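Local coordinates for hypothetical protein Atu0741 (Agrobacterium tumefaciens str. C58, PDB 1ZHV) that is of unknown function but carries two ACT-family regions, consistent with a small-molecule-binding or regulatory role, at residues I15-A20 with D55-P60. Numbering follows the deposited sequence.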
# COMPACT_ATOMS: atom_id res chain seq x y z
N ILE A 15 -0.34 -7.30 6.44
CA ILE A 15 0.03 -6.40 7.52
C ILE A 15 0.18 -7.25 8.78
O ILE A 15 -0.81 -7.72 9.34
CB ILE A 15 -1.07 -5.36 7.81
CG1 ILE A 15 -1.62 -4.78 6.50
CG2 ILE A 15 -0.50 -4.26 8.69
CD1 ILE A 15 -0.61 -4.06 5.66
N ALA A 16 1.42 -7.45 9.21
CA ALA A 16 1.65 -8.25 10.40
C ALA A 16 1.72 -7.43 11.67
O ALA A 16 2.14 -6.28 11.66
CB ALA A 16 2.93 -9.06 10.24
N ARG A 17 1.29 -8.02 12.78
CA ARG A 17 1.37 -7.31 14.05
C ARG A 17 2.23 -8.11 15.02
O ARG A 17 1.92 -9.26 15.34
CB ARG A 17 0.01 -7.04 14.68
CG ARG A 17 0.17 -6.06 15.84
CD ARG A 17 -0.97 -5.95 16.83
NE ARG A 17 -0.53 -5.06 17.91
CZ ARG A 17 -1.28 -4.69 18.95
NH1 ARG A 17 -2.52 -5.13 19.07
NH2 ARG A 17 -0.78 -3.87 19.86
N LEU A 18 3.31 -7.48 15.48
CA LEU A 18 4.25 -8.08 16.43
C LEU A 18 4.25 -7.29 17.72
O LEU A 18 3.65 -6.22 17.79
CB LEU A 18 5.67 -8.08 15.86
CG LEU A 18 5.99 -9.16 14.83
CD1 LEU A 18 5.18 -8.84 13.60
CD2 LEU A 18 7.49 -9.22 14.49
N SER A 19 4.93 -7.83 18.73
CA SER A 19 5.04 -7.19 20.04
C SER A 19 5.78 -5.85 19.94
O SER A 19 6.79 -5.73 19.25
CB SER A 19 5.78 -8.12 21.02
OG SER A 19 5.93 -7.51 22.30
N ALA A 20 5.27 -4.85 20.66
CA ALA A 20 5.87 -3.53 20.66
C ALA A 20 7.37 -3.50 20.96
O ALA A 20 8.08 -2.62 20.48
CB ALA A 20 5.14 -2.62 21.64
N ASP A 55 3.08 -18.13 12.72
CA ASP A 55 2.97 -17.88 14.15
C ASP A 55 2.81 -16.38 14.44
O ASP A 55 2.91 -15.95 15.59
CB ASP A 55 4.20 -18.43 14.89
CG ASP A 55 5.46 -17.63 14.60
OD1 ASP A 55 5.56 -17.08 13.49
OD2 ASP A 55 6.36 -17.57 15.47
N VAL A 56 2.56 -15.59 13.39
CA VAL A 56 2.39 -14.14 13.55
C VAL A 56 1.00 -13.65 13.13
O VAL A 56 0.46 -14.08 12.10
CB VAL A 56 3.48 -13.35 12.74
CG1 VAL A 56 3.24 -11.85 12.84
CG2 VAL A 56 4.87 -13.69 13.25
N ARG A 57 0.41 -12.78 13.94
CA ARG A 57 -0.90 -12.22 13.63
C ARG A 57 -0.76 -11.40 12.37
O ARG A 57 0.20 -10.64 12.21
CB ARG A 57 -1.40 -11.34 14.78
CG ARG A 57 -1.91 -12.15 15.97
CD ARG A 57 -2.83 -11.32 16.85
NE ARG A 57 -2.14 -10.20 17.49
CZ ARG A 57 -1.12 -10.34 18.33
NH1 ARG A 57 -0.67 -11.55 18.64
NH2 ARG A 57 -0.55 -9.27 18.87
N VAL A 58 -1.72 -11.54 11.46
CA VAL A 58 -1.63 -10.82 10.21
C VAL A 58 -2.98 -10.54 9.57
O VAL A 58 -3.93 -11.30 9.72
CB VAL A 58 -0.75 -11.61 9.19
CG1 VAL A 58 -1.41 -12.93 8.84
CG2 VAL A 58 -0.50 -10.77 7.95
N ASP A 59 -3.04 -9.42 8.87
CA ASP A 59 -4.23 -8.99 8.14
C ASP A 59 -3.73 -9.17 6.71
O ASP A 59 -3.08 -8.29 6.15
CB ASP A 59 -4.52 -7.52 8.43
CG ASP A 59 -5.83 -7.05 7.84
OD1 ASP A 59 -6.21 -7.58 6.78
OD2 ASP A 59 -6.47 -6.14 8.41
N PRO A 60 -4.01 -10.33 6.09
CA PRO A 60 -3.54 -10.58 4.72
C PRO A 60 -4.46 -10.17 3.58
O PRO A 60 -5.57 -9.68 3.79
CB PRO A 60 -3.31 -12.08 4.73
CG PRO A 60 -4.48 -12.55 5.51
CD PRO A 60 -4.53 -11.58 6.68
O HOH W 1 2.06 -11.74 16.23
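Ile-15 and Asp-59 face each other as an antiparallel hydrogen-bonded pair, joined by both of their backbone bonds: Ile-15 N to Asp-59 O at 2.9 Å and Asp-59 N to Ile-15 O at 2.8 Å. The first donor stands well above the carbonyl plane of Asp-59, 44° out of it. One step along, Ala-16 and Val-58 form a non-hydrogen-bonded pair, where Ile-15 O also receives the CA-H of Val-58. The CG2 methyl of Val-58 lies 3.4 Å from Ile-15 O. Further on, Arg-17 N reaches Arg-57 O at 2.9 Å, but the return bond is replaced by a water that donates to Arg-17 O (2.6 Å) and accepts from Arg-57 N (3.0 Å).

Val-56 fills in on the face of Ala-16: its CG1 methyl, held opposite the backbone N (chi1 177°), touches both Leu-18 CD1 (3.7 Å) and Ala-16 CB. On the face of Ile-15 and Asp-59, the two arginine side chains run side by side in the same direction. Arg-17 is extended, whereas Arg-57 bends at chi3, bringing its NH2 to 3.9 Å from Arg-17 CD; the guanidinium planes are turned 77° apart.

Outward, Arg-17 NH2 bonds to Asp-41 O, and Asp-59 OD1 takes a salt bridge from Arg-107 and a hydrogen bond from Trp-62 NE1. Strand 43-48 pairs with the other edge of strand 13-18, through Ala-16 with Ile-45 and Leu-18 with Leu-43.

The two direct bonds at Ile-15 and Asp-59 are thus followed, toward Arg-17, by one direct bond and one water-mediated link; the three direct bonds and the water together tie the N-terminal ACT-like region to the ACT domain, while the neighbouring like charges of the arginines probably disfavour closer approach of their ends.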